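Local coordinates for Lysine/ornithine decarboxylase (Selenomonas ruminantium, PDB 5GJO), which decarboxylates L-lysine and L-ornithine with similar efficiency, giving cadaverine and putrescine with the help of pyridoxal 5'-phosphate, at residues S61-A64 with G65-S68; L84-G88 with S89-Y93; F179-G182 with S183-S187; E238-N241 with K242-R246. The protein carries 2 engineered substitutions. All coordinates share one frame; numbering follows the deposited sequence.

Interaction 1: S61-A64 with G65-S68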
# COMPACT_ATOMS: atom_id res chain seq x y z
N SER A 61 17.60 -9.91 -13.82
CA SER A 61 18.77 -10.58 -14.37
C SER A 61 18.51 -11.09 -15.75
O SER A 61 19.42 -11.06 -16.62
CB SER A 61 19.24 -11.71 -13.39
OG SER A 61 19.58 -11.18 -12.13
N LEU A 62 17.33 -11.69 -15.99
CA LEU A 62 16.96 -12.10 -17.29
C LEU A 62 17.10 -10.93 -18.32
O LEU A 62 17.74 -11.05 -19.44
CB LEU A 62 15.54 -12.71 -17.30
CG LEU A 62 14.91 -12.82 -18.69
CD1 LEU A 62 15.63 -13.98 -19.39
CD2 LEU A 62 13.41 -13.08 -18.69
N LEU A 63 16.42 -9.82 -18.01
CA LEU A 63 16.44 -8.69 -18.85
C LEU A 63 17.85 -8.12 -19.08
O LEU A 63 18.14 -7.79 -20.25
CB LEU A 63 15.50 -7.54 -18.35
CG LEU A 63 14.01 -7.93 -18.49
CD1 LEU A 63 13.14 -7.02 -17.63
CD2 LEU A 63 13.58 -7.87 -19.94
N ALA A 64 18.67 -8.03 -18.01
CA ALA A 64 20.06 -7.59 -18.17
C ALA A 64 20.79 -8.49 -19.22
O ALA A 64 21.48 -8.02 -20.13
CB ALA A 64 20.78 -7.55 -16.87
N GLY A 65 20.54 -9.79 -19.13
CA GLY A 65 21.20 -10.75 -19.99
C GLY A 65 20.70 -10.71 -21.38
O GLY A 65 21.42 -11.16 -22.30
N LEU A 66 19.49 -10.20 -21.63
CA LEU A 66 19.04 -9.96 -22.93
C LEU A 66 19.53 -8.62 -23.56
O LEU A 66 19.26 -8.37 -24.69
CB LEU A 66 17.50 -9.98 -23.04
CG LEU A 66 16.78 -11.28 -22.66
CD1 LEU A 66 15.32 -11.00 -22.35
CD2 LEU A 66 16.94 -12.39 -23.72
N GLY A 67 20.28 -7.84 -22.82
CA GLY A 67 20.76 -6.57 -23.29
C GLY A 67 19.89 -5.37 -22.89
O GLY A 67 20.13 -4.26 -23.38
N SER A 68 18.92 -5.54 -22.01
CA SER A 68 18.03 -4.41 -21.66
C SER A 68 18.80 -3.43 -20.86
O SER A 68 19.65 -3.81 -20.05
CB SER A 68 16.85 -4.94 -20.81
OG SER A 68 15.88 -3.91 -20.53
O HOH W 1 22.19 -4.95 -20.07
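A Schellman motif closes helix 57-65 here, and Leu63 and Ala64 meet Ser68 and Gly67 in it. Two bonds returning into the last turn define it. Ser68 N donates to Leu63 O at 3.0 Å with an N-H...O angle of 159°, tilted from the carbonyl plane, and Gly67 N reaches Ala64 O at 3.0 Å, approaching from well above that carbonyl's plane. Gly67 has a positive phi of 95°; a side chain here would collide with Leu66 O, so the conformation suits glycine. Before the reversal, the last helical bonds run from Gly65 N to Ser61 O and from Leu66 N to Leu62 O, the latter 2.9 Å long. Leu66 N also makes a weak bond to Leu63 O.

Leu66 lays CD1 obliquely against CG of Leu62, 4.1 Å away, because its own CG lies anti to the carbonyl carbon (chi1 -61°), while its CG rests 3.4 Å from Leu62 O. Beyond the glycine the chain folds back far enough for Ser68 CB to come 3.8 Å from Leu63 CB. Leu62, Leu63, Leu66 and Ser68 all touch helix 28-41, and Leu63 and Ser68 also reach strand 45-50. A water lies 2.8 Å from Ser68 O and farther from Ala64 O, within hydrogen-bonding distance of both. The N-H groups of residues 65-68 thus all bond back into the last turn, while the leucines present an apolar surface to the neighbouring helix as the chain heads into strand 69-72.

Interaction 2: L84-G88 with S89-Y93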
# COMPACT_ATOMS: atom_id res chain seq x y z
N LEU A 84 22.80 -7.00 -8.42
CA LEU A 84 22.71 -7.96 -9.51
C LEU A 84 23.75 -7.78 -10.61
O LEU A 84 23.71 -8.49 -11.63
CB LEU A 84 21.28 -7.90 -10.11
CG LEU A 84 20.20 -8.21 -9.12
CD1 LEU A 84 18.83 -7.96 -9.78
CD2 LEU A 84 20.25 -9.69 -8.73
N GLY A 85 24.72 -6.88 -10.42
CA GLY A 85 25.83 -6.74 -11.31
C GLY A 85 25.62 -5.81 -12.49
O GLY A 85 26.37 -5.85 -13.47
N VAL A 86 24.62 -4.89 -12.40
CA VAL A 86 24.33 -4.05 -13.53
C VAL A 86 25.10 -2.78 -13.25
O VAL A 86 25.03 -2.27 -12.13
CB VAL A 86 22.79 -3.78 -13.61
CG1 VAL A 86 22.49 -2.72 -14.65
CG2 VAL A 86 22.03 -5.11 -13.81
N ASP A 87 25.80 -2.32 -14.29
CA ASP A 87 26.60 -1.10 -14.27
C ASP A 87 25.68 0.14 -14.33
O ASP A 87 24.67 0.12 -15.04
CB ASP A 87 27.53 -1.05 -15.50
CG ASP A 87 28.64 0.05 -15.35
OD1 ASP A 87 29.49 -0.12 -14.42
OD2 ASP A 87 28.64 1.08 -16.09
N GLY A 88 26.08 1.20 -13.68
CA GLY A 88 25.36 2.50 -13.81
C GLY A 88 25.18 3.05 -15.17
O GLY A 88 24.20 3.80 -15.46
N SER A 89 26.09 2.72 -16.08
CA SER A 89 25.95 3.05 -17.47
C SER A 89 24.70 2.50 -18.17
O SER A 89 24.34 2.99 -19.22
CB SER A 89 27.19 2.56 -18.28
OG SER A 89 27.17 1.13 -18.37
N GLN A 90 24.06 1.47 -17.59
CA GLN A 90 22.87 0.85 -18.18
C GLN A 90 21.60 1.47 -17.54
O GLN A 90 20.50 1.00 -17.86
CB GLN A 90 22.82 -0.62 -17.90
CG GLN A 90 24.01 -1.39 -18.44
CD GLN A 90 24.19 -1.25 -19.89
OE1 GLN A 90 23.43 -1.80 -20.65
NE2 GLN A 90 25.17 -0.40 -20.31
N MET A 91 21.73 2.51 -16.73
CA MET A 91 20.58 3.05 -16.04
C MET A 91 20.24 4.47 -16.47
O MET A 91 21.10 5.23 -16.83
CB MET A 91 20.78 3.02 -14.54
CG MET A 91 21.21 1.67 -13.96
SD MET A 91 21.51 1.77 -12.19
CE MET A 91 22.50 0.33 -11.87
N ILE A 92 18.96 4.79 -16.44
CA ILE A 92 18.48 6.18 -16.46
C ILE A 92 17.74 6.45 -15.18
O ILE A 92 16.87 5.69 -14.77
CB ILE A 92 17.64 6.51 -17.70
CG1 ILE A 92 17.34 8.03 -17.70
CG2 ILE A 92 16.41 5.70 -17.83
CD1 ILE A 92 16.66 8.53 -18.96
N TYR A 93 18.14 7.50 -14.48
CA TYR A 93 17.42 7.90 -13.28
C TYR A 93 16.34 8.87 -13.76
O TYR A 93 16.56 10.06 -13.85
CB TYR A 93 18.39 8.51 -12.26
CG TYR A 93 17.86 8.88 -10.89
CD1 TYR A 93 16.61 8.48 -10.46
CD2 TYR A 93 18.63 9.63 -10.04
CE1 TYR A 93 16.15 8.84 -9.21
CE2 TYR A 93 18.17 10.00 -8.80
CZ TYR A 93 16.94 9.59 -8.38
OH TYR A 93 16.52 9.95 -7.14
O HOH W 2 23.81 6.17 -16.72
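From Val86 the backbone runs extended through Asp87, then Gly88, Ser89 and Gln90 wind into a short 3-10 turn that releases strand 91-93. Two i to i+3 bonds establish the turn: Gln90 N to Asp87 O, 2.9 Å with an N-H...O angle of 165°, and Met91 N to Gly88 O, 3.1 Å. A water donates to Gly88 O and Met91 O, spanning the exit into the strand.

The Asp87 carboxylate forms an Asx turn with Ser89 N. OD2 accepts from Ser89 OG at 2.7 Å on its anti lone pair and from Ser89 N at 3.0 Å, the latter from above the carboxylate plane, so two donors grip one oxygen. Ser89 OG reaches it from between the backbone N and the carbonyl carbon (chi1 72°). The same hydroxyl accepts Gln90 NE2 at 3.2 Å, in the plane of the amide and at an N-H...O angle of 173°; a bend at chi2 brings the amide back over the turn. On the inner flank Val86 CG1 meets Gln90 CB at 3.9 Å, the side chains crossing at about a right angle, and Met91, extended beyond CG, sets its CE 3.6 Å from Val86 O. With a leucine in place of Gln90, Ser89 OG would probably lose its amide donor, and with it the polar link that the bent side chain makes back over the turn.

Val86 and Met91 both pack on Leu81 of helix 75-83. A 3-10 turn begun by an Asx turn thus forms an alpha-to-beta connection of the TIM-type barrel, delivering strand 91-93 beside strand 69-72.

Interaction 3: F179-G182 with S183-S187. With PLP (pyridoxal-5'-phosphate), chain H; SO4 (sulfate ion), chain C.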
# COMPACT_ATOMS: atom_id res chain seq x y z
N PHE A 179 9.35 12.03 -22.97
CA PHE A 179 7.96 12.21 -22.67
C PHE A 179 7.38 10.84 -22.20
O PHE A 179 7.99 9.76 -22.43
CB PHE A 179 7.12 12.79 -23.80
CG PHE A 179 7.14 11.99 -25.06
CD1 PHE A 179 6.33 10.89 -25.23
CD2 PHE A 179 7.97 12.31 -26.07
CE1 PHE A 179 6.32 10.16 -26.38
CE2 PHE A 179 7.99 11.58 -27.24
CZ PHE A 179 7.14 10.50 -27.42
N HIS A 180 6.27 10.96 -21.46
CA HIS A 180 5.50 9.72 -21.11
C HIS A 180 4.04 10.11 -21.37
O HIS A 180 3.55 11.11 -20.82
CB HIS A 180 5.73 9.29 -19.71
CG HIS A 180 5.34 7.87 -19.45
ND1 HIS A 180 4.11 7.39 -19.81
CD2 HIS A 180 5.99 6.84 -18.86
CE1 HIS A 180 3.98 6.13 -19.41
NE2 HIS A 180 5.11 5.76 -18.84
N VAL A 181 3.41 9.33 -22.21
CA VAL A 181 2.03 9.65 -22.61
C VAL A 181 0.98 9.37 -21.51
O VAL A 181 -0.19 9.83 -21.58
CB VAL A 181 1.61 8.96 -23.92
CG1 VAL A 181 2.46 9.35 -25.10
CG2 VAL A 181 1.47 7.47 -23.78
N GLY A 182 1.42 8.61 -20.52
CA GLY A 182 0.58 8.14 -19.43
C GLY A 182 0.49 6.62 -19.40
O GLY A 182 0.80 5.99 -20.37
N SER A 183 0.12 6.06 -18.26
CA SER A 183 0.08 4.61 -18.10
C SER A 183 -1.21 3.98 -18.62
O SER A 183 -2.26 4.56 -18.54
CB SER A 183 0.37 4.17 -16.67
OG SER A 183 0.78 2.82 -16.64
N GLN A 184 -1.08 2.76 -19.13
CA GLN A 184 -2.19 2.07 -19.74
C GLN A 184 -2.82 2.95 -20.80
O GLN A 184 -3.94 3.35 -20.68
CB GLN A 184 -3.22 1.59 -18.72
CG GLN A 184 -4.33 0.76 -19.33
CD GLN A 184 -3.92 -0.68 -19.64
OE1 GLN A 184 -2.77 -1.03 -19.54
NE2 GLN A 184 -4.89 -1.50 -20.02
N SER A 185 -2.04 3.30 -21.81
CA SER A 185 -2.52 4.12 -22.88
C SER A 185 -3.20 3.26 -23.93
O SER A 185 -2.63 2.32 -24.43
CB SER A 185 -1.36 4.89 -23.53
OG SER A 185 -1.80 5.58 -24.65
N LEU A 186 -4.44 3.60 -24.24
CA LEU A 186 -5.16 2.96 -25.32
C LEU A 186 -5.07 3.80 -26.59
O LEU A 186 -5.69 3.49 -27.56
CB LEU A 186 -6.61 2.66 -24.92
CG LEU A 186 -6.79 1.93 -23.58
CD1 LEU A 186 -8.23 1.65 -23.23
CD2 LEU A 186 -6.00 0.64 -23.59
N SER A 187 -4.28 4.87 -26.55
CA SER A 187 -4.05 5.74 -27.70
C SER A 187 -2.70 5.51 -28.32
O SER A 187 -1.71 5.47 -27.64
CB SER A 187 -4.17 7.25 -27.31
OG SER A 187 -3.83 8.09 -28.42
N1 PLP H . 9.12 5.34 -17.16
C2 PLP H . 8.70 6.35 -16.36
C2A PLP H . 9.56 7.57 -16.19
C3 PLP H . 7.41 6.24 -15.63
O3 PLP H . 6.98 7.24 -14.82
C4 PLP H . 6.61 5.01 -15.83
C4A PLP H . 5.31 4.82 -15.15
O4A PLP H . 5.07 5.42 -14.12
C5 PLP H . 7.17 3.98 -16.74
C6 PLP H . 8.40 4.21 -17.36
C5A PLP H . 6.42 2.70 -17.00
O4P PLP H . 5.09 3.01 -17.40
P PLP H . 4.12 1.85 -17.96
O1P PLP H . 4.81 1.37 -19.22
O2P PLP H . 2.81 2.56 -18.21
O3P PLP H . 4.08 0.83 -16.85
S SO4 C . -6.16 6.92 -30.90
O1 SO4 C . -4.87 6.25 -31.23
O2 SO4 C . -6.80 7.38 -32.12
O3 SO4 C . -6.96 5.80 -30.33
O4 SO4 C . -6.03 8.01 -29.90
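His180 and Ser183 grip the phosphate ester arm of the pyridoxal phosphate, and His180 also lies against the pyridine ring. His180 NE2 donates to the ester oxygen O4P at 3.1 Å and 162°, meeting it near the ring plane, while its CD2 lies 3.6 Å from C4 of the pyridine ring. Ser183 OG donates to O2P over 2.6 Å and is also hydrogen-bonded to Arg259.

In the next shell the rotation of the imidazole is set by Gly182 N, which donates to ND1 at 3.0 Å in the ring plane; with ND1 accepting, NE2 carries the proton offered to the cofactor. Were His180 an alanine, O4P would probably lose this donor and Gly182 N its acceptor. Further on, Val181 CG2 packs 3.8 Å from Ser185 CB, and Ser185 OG donates to Ser187 O on a lone pair in the carbonyl plane. Ser187 OG binds a sulfate, probably from the crystallisation liquor, its O4 2.7 Å away.

The chain leaves barrel strand 173-178 at Phe179 and turns a corner at Gln184, whose NE2 bonds to Val223 O. Ser187 caps Ala190 N of helix 189-207, against which Val181 packs.

Interaction 4: E238-N241 with K242-R246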
# COMPACT_ATOMS: atom_id res chain seq x y z
N GLU A 238 4.07 -1.00 -34.16
CA GLU A 238 4.53 -0.77 -35.51
C GLU A 238 4.30 0.68 -35.92
O GLU A 238 5.10 1.25 -36.60
CB GLU A 238 3.86 -1.71 -36.50
CG GLU A 238 4.17 -3.18 -36.31
CD GLU A 238 5.42 -3.63 -37.04
OE1 GLU A 238 5.98 -2.83 -37.80
OE2 GLU A 238 5.84 -4.78 -36.83
N ALA A 239 3.16 1.24 -35.53
CA ALA A 239 2.78 2.64 -35.86
C ALA A 239 3.70 3.61 -35.15
O ALA A 239 4.16 4.60 -35.76
CB ALA A 239 1.35 2.92 -35.49
N ILE A 240 4.05 3.32 -33.92
CA ILE A 240 5.06 4.14 -33.21
C ILE A 240 6.41 4.05 -33.95
O ILE A 240 7.11 5.07 -34.22
CB ILE A 240 5.13 3.77 -31.76
CG1 ILE A 240 3.84 4.08 -31.02
CG2 ILE A 240 6.25 4.46 -31.02
CD1 ILE A 240 3.69 3.38 -29.68
N ASN A 241 6.83 2.81 -34.27
CA ASN A 241 8.12 2.60 -34.94
C ASN A 241 8.14 3.35 -36.29
O ASN A 241 9.17 4.01 -36.60
CB ASN A 241 8.39 1.11 -35.16
CG ASN A 241 9.81 0.84 -35.43
OD1 ASN A 241 10.67 0.90 -34.57
ND2 ASN A 241 10.09 0.54 -36.70
N LYS A 242 7.01 3.31 -37.01
CA LYS A 242 6.89 3.93 -38.35
C LYS A 242 7.12 5.46 -38.19
O LYS A 242 7.86 6.10 -39.00
CB LYS A 242 5.57 3.61 -39.01
CG LYS A 242 5.44 4.14 -40.44
CD LYS A 242 4.05 4.05 -40.98
CE LYS A 242 4.07 4.33 -42.47
NZ LYS A 242 2.73 4.06 -43.07
N GLN A 243 6.56 6.03 -37.14
CA GLN A 243 6.66 7.45 -36.93
C GLN A 243 8.05 7.82 -36.47
O GLN A 243 8.60 8.91 -36.80
CB GLN A 243 5.60 7.93 -35.93
CG GLN A 243 5.56 9.44 -35.69
CD GLN A 243 4.65 10.16 -36.67
OE1 GLN A 243 4.57 9.80 -37.82
NE2 GLN A 243 3.87 11.10 -36.18
N ILE A 244 8.72 6.93 -35.74
CA ILE A 244 10.09 7.19 -35.38
C ILE A 244 11.02 7.10 -36.61
O ILE A 244 11.92 7.92 -36.75
CB ILE A 244 10.61 6.21 -34.29
CG1 ILE A 244 9.88 6.43 -32.94
CG2 ILE A 244 12.11 6.33 -34.07
CD1 ILE A 244 9.96 5.25 -32.05
N ASP A 245 10.81 6.11 -37.47
CA ASP A 245 11.63 6.07 -38.71
C ASP A 245 11.42 7.33 -39.59
O ASP A 245 12.37 7.82 -40.21
CB ASP A 245 11.39 4.82 -39.50
CG ASP A 245 12.39 3.71 -39.19
OD1 ASP A 245 13.51 4.00 -38.69
OD2 ASP A 245 12.04 2.53 -39.53
N ARG A 246 10.18 7.78 -39.67
CA ARG A 246 9.76 8.92 -40.45
C ARG A 246 10.40 10.17 -39.99
O ARG A 246 10.95 10.94 -40.81
CB ARG A 246 8.26 9.06 -40.40
CG ARG A 246 7.71 10.27 -41.12
CD ARG A 246 6.33 10.57 -40.62
NE ARG A 246 5.69 11.67 -41.35
CZ ARG A 246 4.53 12.19 -41.01
NH1 ARG A 246 3.89 11.77 -39.89
NH2 ARG A 246 3.97 13.09 -41.82
O HOH W 3 12.63 0.25 -38.27
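Ile240 and Ile244 pack one turn apart on the buried side of helix 233-247, the helix of the beta-alpha-beta unit joining strands 214-216 and 252-255. This is the tight part. Ile240 CG2, anti to the backbone N, meets Ile244 CD1 at 3.9 Å, the two side chains crossing obliquely, and Ile244 CG1 sits 3.3 Å from Ile240 O. Beneath them Ile244 N donates to Ile240 O at 2.9 Å. Ile240 rests on Tyr191 and Ile244 on Leu195, so the pair seals the helix against helix 189-207; Gln243 joins the same interface through NE2 to Glu192 O.

The looser side faces solvent, where Asn241 and Asp245 do not bond to each other directly. They lie side by side, pointing the same way, yet Asn241 ND2 and Asp245 OD2 are 4.0 Å apart with amide and carboxylate planes turned by 69°. Their firm partners lie outside this helix: Asn241 OD1 bonds to Arg44 N, and Asp245 OD1 forms a salt bridge with Arg44. Lys242 extends away from the preceding turn; of its side chain, CB lies near Glu238 O while the rest leads away. Arg246 reaches back to Gln243, its NH1 donating to OE1 at 2.9 Å in the guanidinium plane. A water bridges the asparagine and the aspartate, accepting from Asn241 ND2 at 3.0 Å and donating to Asp245 OD2 at 2.7 Å.

All four contacts lie within the pyridoxal-binding barrel domain. Interactions 1 and 2 touch: Ala64 CB packs against Val86 CG2, and Ser61 OG lies near Leu84 CD2. Both manage helix-to-strand transitions, the first through a glycine-based Schellman turn and the second through an Asx turn leading into a 3-10 turn, and both are partly buried. Interaction 3 is the most buried; its His180 and Ser183 bind the cofactor, whereas interaction 4 lies away from the annotated sites, with apolar packing inside and a water-bridged polar pair outside. Interactions 3 and 4, with centres 16 Å apart, share helix 189-207 as a neighbour: 179-187 leads into it and 238-246 packs against it.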